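Long-range contacts in catechol 2,3-dioxygenase (Rhodococcus sp., PDB 2WL9), which probably catalyses the iron-dependent extradiol ring cleavage of catechols by dioxygen, a step in the breakdown of aromatic hydrocarbons: residues C[147-152]-C[212-217]; C[250-255]-C[262-267]; C[43-48]-C[140-145]; C[194-199]-C[244-249]. All blocks are in the same frame, centred on the assembly; numbering follows the deposited sequence.

Contact 1: residues C[147-152]-C[212-217]; sequences LGHIII and HLMIEY. With FE (Fe (III) ion), chain K.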
loop_
_atom_site.group_PDB
_atom_site.type_symbol
_atom_site.label_atom_id
_atom_site.label_comp_id
_atom_site.label_asym_id
_atom_site.label_seq_id
_atom_site.Cartn_x
_atom_site.Cartn_y
_atom_site.Cartn_z
ATOM N N LEU C 147 20.363 -18.112 13.288
ATOM C CA LEU C 147 19.948 -18.217 14.694
ATOM C C LEU C 147 20.168 -16.948 15.516
ATOM O O LEU C 147 19.507 -16.752 16.527
ATOM C CB LEU C 147 20.580 -19.432 15.395
ATOM C CG LEU C 147 22.024 -19.373 15.891
ATOM C CD1 LEU C 147 22.229 -20.296 17.093
ATOM C CD2 LEU C 147 22.945 -19.770 14.764
ATOM N N GLY C 148 21.094 -16.100 15.077
ATOM C CA GLY C 148 21.492 -14.911 15.830
ATOM C C GLY C 148 22.901 -14.531 15.420
ATOM O O GLY C 148 23.262 -14.690 14.260
ATOM N N HIS C 149 23.699 -14.030 16.361
ATOM C CA HIS C 149 25.116 -13.774 16.094
ATOM C C HIS C 149 26.022 -14.201 17.228
ATOM O O HIS C 149 25.562 -14.412 18.347
ATOM C CB HIS C 149 25.373 -12.312 15.719
ATOM C CG HIS C 149 25.283 -11.350 16.861
ATOM N ND1 HIS C 149 24.315 -10.371 16.930
ATOM C CD2 HIS C 149 26.065 -11.184 17.957
ATOM C CE1 HIS C 149 24.494 -9.656 18.026
ATOM N NE2 HIS C 149 25.547 -10.131 18.668
ATOM N N ILE C 150 27.315 -14.294 16.933
ATOM C CA ILE C 150 28.306 -14.785 17.883
ATOM C C ILE C 150 29.592 -13.969 17.851
ATOM O O ILE C 150 30.038 -13.527 16.784
ATOM C CB ILE C 150 28.666 -16.275 17.618
ATOM C CG1 ILE C 150 29.129 -16.477 16.162
ATOM C CG2 ILE C 150 27.483 -17.184 17.991
ATOM C CD1 ILE C 150 29.542 -17.902 15.807
ATOM N N ILE C 151 30.186 -13.782 19.025
ATOM C CA ILE C 151 31.547 -13.269 19.116
ATOM C C ILE C 151 32.486 -14.420 19.456
ATOM O O ILE C 151 32.300 -15.113 20.469
ATOM C CB ILE C 151 31.683 -12.117 20.131
ATOM C CG1 ILE C 151 31.071 -10.842 19.549
ATOM C CG2 ILE C 151 33.160 -11.886 20.496
ATOM C CD1 ILE C 151 31.357 -9.570 20.341
ATOM N N ILE C 152 33.479 -14.623 18.594
ATOM C CA ILE C 152 34.386 -15.766 18.706
ATOM C C ILE C 152 35.852 -15.338 18.762
ATOM O O ILE C 152 36.197 -14.226 18.359
ATOM C CB ILE C 152 34.149 -16.809 17.579
ATOM C CG1 ILE C 152 34.340 -16.183 16.187
ATOM C CG2 ILE C 152 32.756 -17.452 17.726
ATOM C CD1 ILE C 152 34.302 -17.190 15.044
ATOM N N HIS C 212 29.909 -14.701 23.341
ATOM C CA HIS C 212 28.459 -14.690 23.474
ATOM C C HIS C 212 27.719 -15.137 22.221
ATOM O O HIS C 212 28.274 -15.165 21.129
ATOM C CB HIS C 212 27.947 -13.322 23.969
ATOM C CG HIS C 212 27.841 -12.275 22.903
ATOM N ND1 HIS C 212 28.872 -11.415 22.598
ATOM C CD2 HIS C 212 26.811 -11.927 22.097
ATOM C CE1 HIS C 212 28.486 -10.593 21.636
ATOM N NE2 HIS C 212 27.244 -10.890 21.308
ATOM N N LEU C 213 26.465 -15.447 22.425
ATOM C CA LEU C 213 25.474 -15.683 21.420
ATOM C C LEU C 213 24.314 -14.744 21.683
ATOM O O LEU C 213 23.846 -14.655 22.758
ATOM C CB LEU C 213 24.964 -17.101 21.433
ATOM C CG LEU C 213 23.686 -17.441 20.689
ATOM C CD1 LEU C 213 23.827 -17.237 19.242
ATOM C CD2 LEU C 213 23.229 -18.792 21.001
ATOM N N MET C 214 23.878 -14.077 20.639
ATOM C CA MET C 214 22.727 -13.215 20.679
ATOM C C MET C 214 21.562 -13.897 19.961
ATOM O O MET C 214 21.729 -14.398 18.936
ATOM C CB MET C 214 23.041 -11.932 19.982
ATOM C CG MET C 214 22.010 -10.981 19.975
ATOM S SD MET C 214 20.625 -11.150 18.849
ATOM C CE MET C 214 19.797 -9.745 19.089
ATOM N N ILE C 215 20.422 -13.915 20.599
ATOM C CA ILE C 215 19.185 -14.453 20.115
ATOM C C ILE C 215 18.126 -13.318 20.169
ATOM O O ILE C 215 18.129 -12.491 21.050
ATOM C CB ILE C 215 18.707 -15.689 20.875
ATOM C CG1 ILE C 215 18.417 -15.388 22.329
ATOM C CG2 ILE C 215 19.651 -16.858 20.725
ATOM C CD1 ILE C 215 18.018 -16.545 23.121
ATOM N N GLU C 216 17.249 -13.314 19.185
ATOM C CA GLU C 216 16.330 -12.195 19.041
ATOM C C GLU C 216 14.879 -12.653 19.084
ATOM O O GLU C 216 14.505 -13.596 18.388
ATOM C CB GLU C 216 16.633 -11.458 17.732
ATOM C CG GLU C 216 15.870 -10.151 17.556
ATOM C CD GLU C 216 16.136 -9.500 16.223
ATOM O OE1 GLU C 216 16.972 -10.020 15.453
ATOM O OE2 GLU C 216 15.492 -8.472 15.934
ATOM N N TYR C 217 14.071 -11.987 19.913
ATOM C CA TYR C 217 12.628 -12.204 19.944
ATOM C C TYR C 217 11.914 -11.284 18.958
ATOM O O TYR C 217 12.372 -10.159 18.716
ATOM C CB TYR C 217 12.088 -11.910 21.339
ATOM C CG TYR C 217 12.566 -12.833 22.428
ATOM C CD1 TYR C 217 12.184 -14.177 22.453
ATOM C CD2 TYR C 217 13.375 -12.353 23.464
ATOM C CE1 TYR C 217 12.600 -15.020 23.472
ATOM C CE2 TYR C 217 13.801 -13.189 24.489
ATOM C CZ TYR C 217 13.412 -14.521 24.481
ATOM O OH TYR C 217 13.830 -15.354 25.489
HETATM FE FE FE K . 26.224 -8.866 20.515
HETATM O O HOH W 1 17.549 -14.902 16.924
#
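His149 NE2 and His212 NE2 lie 3.2 Å apart without a hydrogen bond, because both nitrogens bind one iron(III) ion. With Glu263 they make the facial triad of two histidines and one carboxylate found in extradiol dioxygenases of the vicinal oxygen chelate fold; the two histidines stand on antiparallel strands, Glu263 on the neighbouring strand 261-266. The iron sits 2.3 Å from His149 NE2 and 2.4 Å from His212 NE2. Each imidazole CG lies between its backbone N and carbonyl carbon (chi1 73° and 80°), which swings the two rings together on one face of the sheet. They meet rim to rim with planes at 82°, neither over the other. Met214 covers one face of the His149 ring, its CB 3.4 Å from the centroid, with SD more oblique. Beside the His212 ring, Ile151 presses CG1 and CD1 on the same corner, Ile151 CD1 being 3.3 Å from His212 CE1. On the other face Leu213 CD1 lies 3.9 Å from Ile150 CG2, and it also touches Leu147 CD1 from the preceding loop. Met214 N donates to His149 O at 2.9 Å. Beyond the paired residues, a water donates to Leu147 O and accepts from Glu216 N at 2.8 Å.

Contact 2: residues C[250-255]-C[262-267]; sequences LTFYCA and WEPGWG. With FE (Fe (III) ion), chain K.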
loop_
_atom_site.group_PDB
_atom_site.type_symbol
_atom_site.label_atom_id
_atom_site.label_comp_id
_atom_site.label_asym_id
_atom_site.label_seq_id
_atom_site.Cartn_x
_atom_site.Cartn_y
_atom_site.Cartn_z
ATOM N N LEU C 250 17.692 -3.715 21.383
ATOM C CA LEU C 250 17.520 -3.657 22.838
ATOM C C LEU C 250 17.863 -5.008 23.452
ATOM O O LEU C 250 17.130 -5.980 23.261
ATOM C CB LEU C 250 16.089 -3.255 23.204
ATOM C CG LEU C 250 15.862 -2.816 24.652
ATOM C CD1 LEU C 250 16.610 -1.515 24.938
ATOM C CD2 LEU C 250 14.378 -2.642 24.929
ATOM N N THR C 251 18.974 -5.070 24.188
ATOM C CA THR C 251 19.518 -6.359 24.643
ATOM C C THR C 251 20.146 -6.295 26.029
ATOM O O THR C 251 20.528 -5.228 26.492
ATOM C CB THR C 251 20.624 -6.902 23.694
ATOM O OG1 THR C 251 21.864 -6.220 23.949
ATOM C CG2 THR C 251 20.260 -6.774 22.213
ATOM N N PHE C 252 20.254 -7.449 26.684
ATOM C CA PHE C 252 21.101 -7.579 27.861
ATOM C C PHE C 252 22.002 -8.805 27.692
ATOM O O PHE C 252 21.753 -9.636 26.819
ATOM C CB PHE C 252 20.274 -7.621 29.158
ATOM C CG PHE C 252 19.451 -8.861 29.328
ATOM C CD1 PHE C 252 19.891 -9.887 30.161
ATOM C CD2 PHE C 252 18.225 -9.003 28.682
ATOM C CE1 PHE C 252 19.132 -11.034 30.335
ATOM C CE2 PHE C 252 17.460 -10.153 28.853
ATOM C CZ PHE C 252 17.918 -11.170 29.683
ATOM N N TYR C 253 23.055 -8.891 28.501
ATOM C CA TYR C 253 24.004 -10.002 28.446
ATOM C C TYR C 253 24.014 -10.728 29.785
ATOM O O TYR C 253 24.276 -10.108 30.821
ATOM C CB TYR C 253 25.420 -9.486 28.173
ATOM C CG TYR C 253 25.684 -8.937 26.785
ATOM C CD1 TYR C 253 26.460 -9.657 25.877
ATOM C CD2 TYR C 253 25.199 -7.687 26.394
ATOM C CE1 TYR C 253 26.735 -9.162 24.603
ATOM C CE2 TYR C 253 25.470 -7.175 25.114
ATOM C CZ TYR C 253 26.247 -7.923 24.225
ATOM O OH TYR C 253 26.531 -7.455 22.954
ATOM N N CYS C 254 23.757 -12.036 29.762
ATOM C CA CYS C 254 23.679 -12.838 30.984
ATOM C C CYS C 254 24.422 -14.168 30.858
ATOM O O CYS C 254 24.643 -14.656 29.750
ATOM C CB CYS C 254 22.218 -13.078 31.390
ATOM S SG CYS C 254 21.242 -14.151 30.289
ATOM N N ALA C 255 24.797 -14.744 32.000
ATOM C CA ALA C 255 25.526 -16.019 32.045
ATOM C C ALA C 255 24.668 -17.205 31.625
ATOM O O ALA C 255 23.477 -17.256 31.919
ATOM C CB ALA C 255 26.090 -16.263 33.441
ATOM N N TRP C 262 24.889 -15.440 26.960
ATOM C CA TRP C 262 23.831 -15.273 25.968
ATOM C C TRP C 262 23.272 -13.857 26.055
ATOM O O TRP C 262 23.170 -13.285 27.143
ATOM C CB TRP C 262 22.722 -16.306 26.165
ATOM C CG TRP C 262 23.003 -17.625 25.515
ATOM C CD1 TRP C 262 24.226 -18.119 25.148
ATOM C CD2 TRP C 262 22.045 -18.640 25.185
ATOM N NE1 TRP C 262 24.085 -19.367 24.591
ATOM C CE2 TRP C 262 22.758 -19.714 24.607
ATOM C CE3 TRP C 262 20.651 -18.744 25.319
ATOM C CZ2 TRP C 262 22.129 -20.882 24.161
ATOM C CZ3 TRP C 262 20.021 -19.916 24.877
ATOM C CH2 TRP C 262 20.763 -20.963 24.299
ATOM N N GLU C 263 22.909 -13.311 24.900
ATOM C CA GLU C 263 22.437 -11.946 24.791
ATOM C C GLU C 263 21.033 -11.930 24.170
ATOM O O GLU C 263 20.896 -11.782 22.960
ATOM C CB GLU C 263 23.434 -11.127 23.957
ATOM C CG GLU C 263 23.142 -9.627 23.864
ATOM C CD GLU C 263 23.768 -8.978 22.629
ATOM O OE1 GLU C 263 24.574 -9.634 21.933
ATOM O OE2 GLU C 263 23.469 -7.802 22.360
ATOM N N PRO C 264 19.985 -12.101 25.002
ATOM C CA PRO C 264 18.614 -11.998 24.509
ATOM C C PRO C 264 18.331 -10.575 24.046
ATOM O O PRO C 264 18.731 -9.619 24.712
ATOM C CB PRO C 264 17.770 -12.328 25.744
ATOM C CG PRO C 264 18.686 -13.098 26.632
ATOM C CD PRO C 264 20.018 -12.473 26.428
ATOM N N GLY C 265 17.650 -10.438 22.917
ATOM C CA GLY C 265 17.412 -9.115 22.345
ATOM C C GLY C 265 16.124 -8.967 21.567
ATOM O O GLY C 265 15.366 -9.930 21.406
ATOM N N TRP C 266 15.885 -7.741 21.104
ATOM C CA TRP C 266 14.695 -7.368 20.349
ATOM C C TRP C 266 14.973 -6.113 19.523
ATOM O O TRP C 266 15.704 -5.225 19.964
ATOM C CB TRP C 266 13.515 -7.089 21.284
ATOM C CG TRP C 266 12.321 -6.511 20.569
ATOM C CD1 TRP C 266 11.353 -7.204 19.913
ATOM C CD2 TRP C 266 11.990 -5.121 20.425
ATOM N NE1 TRP C 266 10.430 -6.336 19.368
ATOM C CE2 TRP C 266 10.797 -5.052 19.668
ATOM C CE3 TRP C 266 12.590 -3.927 20.856
ATOM C CZ2 TRP C 266 10.185 -3.839 19.337
ATOM C CZ3 TRP C 266 11.982 -2.716 20.524
ATOM C CH2 TRP C 266 10.793 -2.682 19.772
ATOM N N GLY C 267 14.377 -6.049 18.333
ATOM C CA GLY C 267 14.411 -4.841 17.506
ATOM C C GLY C 267 15.730 -4.546 16.816
ATOM O O GLY C 267 16.078 -3.375 16.623
HETATM FE FE FE K . 26.224 -8.866 20.515
#
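Strands 250-255 and 262-266 run antiparallel as a beta hairpin, their directions 169° apart. Cys254 and Trp262 form a regular hydrogen-bonded pair, with Cys254 N to Trp262 O at 3.0 Å. Toward the other end the bonding is less regular: Phe252 N reaches Pro264 O weakly, and the proline nitrogen has no N-H to return a bond, but Leu250 N meets Trp266 O at 2.9 Å. On the iron side, Glu263 holds CG anti to its backbone N (chi1 -174°) and stretches out alongside Tyr253. Its CG stands over the centre of the phenol ring, 3.5 Å from the centroid, and its carboxylate stacks with the ring, planes 14° apart. OE1 of Glu263 binds the iron at 2.3 Å. The other oxygen, OE2, accepts from Thr251 OG1 at 2.8 Å on its anti lone pair, so both ends of the carboxylate are gripped and its rotation is fixed. Tyr253 OH lies 2.8 Å from the iron and is hydrogen-bonded to His244. On the reverse side of the sheet, Pro264 covers one face of the Phe252 ring with CD, Pro264 CG lies 3.7 Å from Phe252 CZ, and both residues pack on Leu223 of helix 220-232. Trp266 packs on Trp266 of a second subunit and offers its edge to Leu250, Trp266 CE3 lying 4.3 Å from Leu250 CB.

Contact 3: residues C[43-48]-C[140-145]; sequences LRMDRW and FVTEGQ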
loop_
_atom_site.group_PDB
_atom_site.type_symbol
_atom_site.label_atom_id
_atom_site.label_comp_id
_atom_site.label_asym_id
_atom_site.label_seq_id
_atom_site.Cartn_x
_atom_site.Cartn_y
_atom_site.Cartn_z
ATOM N N LEU C 43 18.354 -27.856 20.665
ATOM C CA LEU C 43 17.499 -26.722 20.978
ATOM C C LEU C 43 16.941 -26.175 19.677
ATOM O O LEU C 43 17.676 -25.890 18.746
ATOM C CB LEU C 43 18.269 -25.648 21.753
ATOM C CG LEU C 43 18.881 -26.070 23.095
ATOM C CD1 LEU C 43 19.854 -24.997 23.610
ATOM C CD2 LEU C 43 17.817 -26.385 24.138
ATOM N N ARG C 44 15.626 -26.043 19.627
ATOM C CA ARG C 44 14.924 -25.627 18.418
ATOM C C ARG C 44 14.361 -24.224 18.626
ATOM O O ARG C 44 13.865 -23.910 19.710
ATOM C CB ARG C 44 13.816 -26.646 18.141
ATOM C CG ARG C 44 12.918 -26.339 16.976
ATOM C CD ARG C 44 11.886 -27.437 16.810
ATOM N NE ARG C 44 11.281 -27.394 15.484
ATOM C CZ ARG C 44 10.019 -27.706 15.213
ATOM N NH1 ARG C 44 9.184 -28.066 16.183
ATOM N NH2 ARG C 44 9.586 -27.625 13.965
ATOM N N MET C 45 14.454 -23.377 17.597
ATOM C CA MET C 45 13.996 -21.987 17.692
ATOM C C MET C 45 12.901 -21.654 16.676
ATOM O O MET C 45 12.274 -20.585 16.752
ATOM C CB MET C 45 15.161 -21.012 17.476
ATOM C CG MET C 45 16.287 -21.102 18.496
ATOM S SD MET C 45 17.685 -20.081 18.015
ATOM C CE MET C 45 17.001 -18.427 18.148
ATOM N N ASP C 46 12.684 -22.554 15.721
ATOM C CA ASP C 46 11.781 -22.294 14.599
ATOM C C ASP C 46 11.424 -23.590 13.874
ATOM O O ASP C 46 11.517 -24.663 14.460
ATOM C CB ASP C 46 12.386 -21.259 13.635
ATOM C CG ASP C 46 13.712 -21.711 13.013
ATOM O OD1 ASP C 46 14.167 -22.848 13.262
ATOM O OD2 ASP C 46 14.310 -20.909 12.262
ATOM N N ARG C 47 11.030 -23.480 12.606
ATOM C CA ARG C 47 10.661 -24.637 11.778
ATOM C C ARG C 47 11.743 -25.728 11.685
ATOM O O ARG C 47 11.424 -26.918 11.610
ATOM C CB ARG C 47 10.354 -24.167 10.362
ATOM C CG ARG C 47 8.897 -23.915 10.008
ATOM C CD ARG C 47 8.769 -23.900 8.466
ATOM N NE ARG C 47 9.973 -23.316 7.871
ATOM C CZ ARG C 47 10.446 -23.571 6.650
ATOM N NH1 ARG C 47 9.825 -24.403 5.816
ATOM N NH2 ARG C 47 11.560 -22.974 6.262
ATOM N N TRP C 48 13.010 -25.313 11.639
ATOM C CA TRP C 48 14.142 -26.240 11.522
ATOM C C TRP C 48 14.130 -27.249 12.658
ATOM O O TRP C 48 13.772 -26.913 13.787
ATOM C CB TRP C 48 15.476 -25.491 11.590
ATOM C CG TRP C 48 15.825 -24.626 10.412
ATOM C CD1 TRP C 48 14.963 -23.941 9.583
ATOM C CD2 TRP C 48 17.149 -24.290 9.980
ATOM N NE1 TRP C 48 15.680 -23.242 8.634
ATOM C CE2 TRP C 48 17.021 -23.434 8.861
ATOM C CE3 TRP C 48 18.435 -24.655 10.414
ATOM C CZ2 TRP C 48 18.138 -22.921 8.176
ATOM C CZ3 TRP C 48 19.544 -24.150 9.733
ATOM C CH2 TRP C 48 19.387 -23.292 8.625
ATOM N N PHE C 140 10.937 -16.406 17.605
ATOM C CA PHE C 140 12.292 -15.914 17.407
ATOM C C PHE C 140 12.409 -15.341 16.003
ATOM O O PHE C 140 11.664 -15.733 15.099
ATOM C CB PHE C 140 13.347 -17.016 17.631
ATOM C CG PHE C 140 13.520 -17.406 19.072
ATOM C CD1 PHE C 140 14.339 -16.658 19.916
ATOM C CD2 PHE C 140 12.858 -18.514 19.592
ATOM C CE1 PHE C 140 14.499 -17.013 21.249
ATOM C CE2 PHE C 140 13.000 -18.870 20.928
ATOM C CZ PHE C 140 13.830 -18.116 21.760
ATOM N N VAL C 141 13.325 -14.390 15.841
ATOM C CA VAL C 141 13.695 -13.868 14.531
ATOM C C VAL C 141 14.799 -14.746 13.943
ATOM O O VAL C 141 15.937 -14.737 14.431
ATOM C CB VAL C 141 14.205 -12.402 14.617
ATOM C CG1 VAL C 141 14.623 -11.911 13.246
ATOM C CG2 VAL C 141 13.143 -11.483 15.221
ATOM N N THR C 142 14.475 -15.519 12.909
ATOM C CA THR C 142 15.484 -16.396 12.307
ATOM C C THR C 142 15.428 -16.459 10.786
ATOM O O THR C 142 16.464 -16.628 10.135
ATOM C CB THR C 142 15.392 -17.855 12.817
ATOM O OG1 THR C 142 14.093 -18.386 12.517
ATOM C CG2 THR C 142 15.682 -17.957 14.318
ATOM N N GLU C 143 14.217 -16.350 10.241
ATOM C CA GLU C 143 13.954 -16.569 8.821
ATOM C C GLU C 143 14.829 -15.713 7.904
ATOM O O GLU C 143 14.672 -14.495 7.833
ATOM C CB GLU C 143 12.468 -16.328 8.521
ATOM C CG GLU C 143 12.043 -16.694 7.103
ATOM C CD GLU C 143 12.075 -18.186 6.843
ATOM O OE1 GLU C 143 11.368 -18.932 7.562
ATOM O OE2 GLU C 143 12.804 -18.610 5.911
ATOM N N GLY C 144 15.756 -16.371 7.210
ATOM C CA GLY C 144 16.690 -15.694 6.312
ATOM C C GLY C 144 17.732 -14.872 7.060
ATOM O O GLY C 144 18.464 -14.087 6.457
ATOM N N GLN C 145 17.799 -15.067 8.372
ATOM C CA GLN C 145 18.726 -14.331 9.228
ATOM C C GLN C 145 19.549 -15.223 10.152
ATOM O O GLN C 145 20.369 -14.720 10.918
ATOM C CB GLN C 145 17.964 -13.296 10.054
ATOM C CG GLN C 145 17.478 -12.096 9.259
ATOM C CD GLN C 145 16.952 -11.000 10.157
ATOM O OE1 GLN C 145 17.615 -10.593 11.107
ATOM N NE2 GLN C 145 15.755 -10.519 9.864
HETATM O O HOH W 2 10.415 -18.827 15.899
HETATM O O HOH W 3 14.457 -21.219 6.863
#
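Met45 lies over one face of the Phe140 ring, a Met-aromatic contact that joins the end of strand 40-44 to the loop leading into strand 149-152. Its CB starts 4.0 Å from Phe140 CD2, at the rim. CG then passes over the face, and SD stands above it, 5.2 Å from the ring centroid. A bend at the last torsion (chi3 67°) folds CE back down, 3.7 Å from Phe140 CD1 and also against Thr142 CG2. Next to this apolar patch, Thr142 OG1 donates to Asp46 OD2 in a short bond of 2.5 Å, on the anti side of the carboxylate. That oxygen also takes a salt bridge from Arg51, while Asp46 OD1 accepts from Trp48 N in an Asx turn. Arg47 and Glu143 make no direct bond; a water that accepts from Trp48 NE1, and weakly from Arg47 NH2, donates to Glu143 OE2. Arg47 is salt-bridged to Glu276 of a neighbouring subunit. Another water joins the two backbones, donating to Met45 O at 2.7 Å and accepting from Phe140 N at 3.0 Å.

Contact 4: residues C[194-199]-C[244-249]; sequences DRHHSL and HSNDEA
Van der Waals contact dominates where His196 lays one ring face on the peptide between Asn246 and Asp247. Its CG, anti to the backbone N (chi1 174°), carries the ring across both residues: His196 CG lies 3.6 Å from Asp247 CB, and His196 NE2 is 3.3 Å from Asn246 CB. Direct hydrogen bonds between the segments are absent. Instead Glu174 OE1 accepts from both His196 NE2 and Asn246 ND2, tying the two side chains through a third. The contact joins two loops of the iron-binding vicinal oxygen chelate domain, those before strands 199-201 and 250-255; the nearest atom of the His197 side chain is about 4 Å from the iron, so it probably lines the active site. A water links the segments: it donates to Asn246 OD1 at 2.6 Å and lies 3.2 Å from His197 NE2, with a weak bond to Asp247 OD2. Within the second loop, in an Asx turn, Asp247 OD1 accepts from Ala249 N at 3.2 Å, the N-H coming from above the carboxylate plane.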
loop_
_atom_site.group_PDB
_atom_site.type_symbol
_atom_site.label_atom_id
_atom_site.label_comp_id
_atom_site.label_asym_id
_atom_site.label_seq_id
_atom_site.Cartn_x
_atom_site.Cartn_y
_atom_site.Cartn_z
ATOM N N ASP C 194 20.142 -9.878 6.206
ATOM C CA ASP C 194 19.510 -8.719 6.848
ATOM C C ASP C 194 19.827 -8.573 8.339
ATOM O O ASP C 194 19.552 -7.524 8.916
ATOM C CB ASP C 194 17.990 -8.747 6.655
ATOM C CG ASP C 194 17.542 -8.166 5.315
ATOM O OD1 ASP C 194 16.347 -8.344 4.978
ATOM O OD2 ASP C 194 18.360 -7.534 4.603
ATOM N N ARG C 195 20.379 -9.608 8.976
ATOM C CA ARG C 195 20.791 -9.464 10.373
ATOM C C ARG C 195 22.007 -8.554 10.456
ATOM O O ARG C 195 23.014 -8.796 9.772
ATOM C CB ARG C 195 21.083 -10.814 11.037
ATOM C CG ARG C 195 21.275 -10.687 12.539
ATOM C CD ARG C 195 21.555 -12.026 13.213
ATOM N NE ARG C 195 20.451 -12.987 13.105
ATOM C CZ ARG C 195 19.319 -12.939 13.809
ATOM N NH1 ARG C 195 19.089 -11.960 14.680
ATOM N NH2 ARG C 195 18.398 -13.877 13.634
ATOM N N HIS C 196 21.918 -7.522 11.299
ATOM C CA HIS C 196 22.969 -6.495 11.368
ATOM C C HIS C 196 24.364 -7.099 11.293
ATOM O O HIS C 196 25.196 -6.659 10.496
ATOM C CB HIS C 196 22.885 -5.627 12.622
ATOM C CG HIS C 196 24.041 -4.686 12.742
ATOM N ND1 HIS C 196 24.029 -3.422 12.192
ATOM C CD2 HIS C 196 25.272 -4.848 13.282
ATOM C CE1 HIS C 196 25.196 -2.841 12.402
ATOM N NE2 HIS C 196 25.970 -3.684 13.061
ATOM N N HIS C 197 24.614 -8.079 12.157
ATOM C CA HIS C 197 25.779 -8.951 12.017
ATOM C C HIS C 197 25.458 -10.374 12.471
ATOM O O HIS C 197 24.573 -10.578 13.313
ATOM C CB HIS C 197 27.023 -8.382 12.730
ATOM C CG HIS C 197 26.831 -8.108 14.190
ATOM N ND1 HIS C 197 27.369 -8.908 15.175
ATOM C CD2 HIS C 197 26.183 -7.108 14.834
ATOM C CE1 HIS C 197 27.056 -8.416 16.362
ATOM N NE2 HIS C 197 26.336 -7.325 16.183
ATOM N N SER C 198 26.155 -11.335 11.865
ATOM C CA SER C 198 26.127 -12.746 12.253
ATOM C C SER C 198 27.371 -13.109 13.052
ATOM O O SER C 198 27.404 -14.133 13.737
ATOM C CB SER C 198 26.107 -13.631 11.009
ATOM O OG SER C 198 25.022 -13.315 10.177
ATOM N N LEU C 199 28.394 -12.264 12.959
ATOM C CA LEU C 199 29.723 -12.615 13.459
ATOM C C LEU C 199 30.500 -11.379 13.873
ATOM O O LEU C 199 30.460 -10.364 13.176
ATOM C CB LEU C 199 30.494 -13.357 12.364
ATOM C CG LEU C 199 31.905 -13.878 12.624
ATOM C CD1 LEU C 199 31.894 -14.875 13.761
ATOM C CD2 LEU C 199 32.428 -14.511 11.362
ATOM N N HIS C 244 23.469 -1.066 21.672
ATOM C CA HIS C 244 24.688 -0.767 20.936
ATOM C C HIS C 244 24.341 0.188 19.794
ATOM O O HIS C 244 23.226 0.149 19.266
ATOM C CB HIS C 244 25.295 -2.046 20.357
ATOM C CG HIS C 244 25.655 -3.073 21.383
ATOM N ND1 HIS C 244 26.640 -2.870 22.328
ATOM C CD2 HIS C 244 25.183 -4.325 21.594
ATOM C CE1 HIS C 244 26.742 -3.943 23.090
ATOM N NE2 HIS C 244 25.872 -4.842 22.665
ATOM N N SER C 245 25.289 1.040 19.409
ATOM C CA SER C 245 25.054 1.974 18.306
ATOM C C SER C 245 25.016 1.289 16.939
ATOM O O SER C 245 24.438 1.828 15.986
ATOM C CB SER C 245 26.084 3.106 18.311
ATOM O OG SER C 245 25.994 3.857 19.504
ATOM N N ASN C 246 25.611 0.101 16.837
ATOM C CA ASN C 246 25.646 -0.585 15.551
ATOM C C ASN C 246 24.351 -1.306 15.163
ATOM O O ASN C 246 23.771 -1.000 14.118
ATOM C CB ASN C 246 26.914 -1.452 15.366
ATOM C CG ASN C 246 27.047 -2.590 16.386
ATOM O OD1 ASN C 246 26.351 -2.648 17.395
ATOM N ND2 ASN C 246 27.972 -3.507 16.109
ATOM N N ASP C 247 23.885 -2.243 15.985
ATOM C CA ASP C 247 22.664 -2.968 15.637
ATOM C C ASP C 247 21.405 -2.258 16.127
ATOM O O ASP C 247 20.310 -2.560 15.657
ATOM C CB ASP C 247 22.698 -4.432 16.107
ATOM C CG ASP C 247 23.004 -4.585 17.591
ATOM O OD1 ASP C 247 22.882 -3.606 18.361
ATOM O OD2 ASP C 247 23.368 -5.715 17.991
ATOM N N GLU C 248 21.578 -1.317 17.059
ATOM C CA GLU C 248 20.457 -0.576 17.677
ATOM C C GLU C 248 19.395 -1.496 18.309
ATOM O O GLU C 248 18.229 -1.124 18.464
ATOM C CB GLU C 248 19.851 0.448 16.698
ATOM C CG GLU C 248 20.874 1.496 16.229
ATOM C CD GLU C 248 20.273 2.692 15.497
ATOM O OE1 GLU C 248 19.043 2.904 15.547
ATOM O OE2 GLU C 248 21.058 3.434 14.869
ATOM N N ALA C 249 19.827 -2.696 18.680
ATOM C CA ALA C 249 18.963 -3.693 19.308
ATOM C C ALA C 249 18.871 -3.481 20.816
ATOM O O ALA C 249 19.852 -3.115 21.452
ATOM C CB ALA C 249 19.484 -5.084 19.014
HETATM O O HOH W 4 26.540 -5.027 18.419
#

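How the contacts relate
Contact 3 closes first along the chain; contacts 1 and 4 then interleave, and contact 2 follows. Contacts 1 and 2, with centres about 9 Å apart, share one sheet, since strands 210-217 and 261-266 are parallel neighbours joined by Leu213 O to Glu263 N. Both supply iron ligands, so the metal is held by residues distant in sequence. Contact 4, centre to centre about 10 Å from contact 1 and about 12 Å from contact 2, brings loops to the same site, where His244 meets Tyr253. Contact 3, its centre about 12 Å from that of contact 1, lies between the N-terminal domain and the linker; Arg195 of contact 4 binds this linker at Val141 O and Gln145 O, and salt-bridges Glu216.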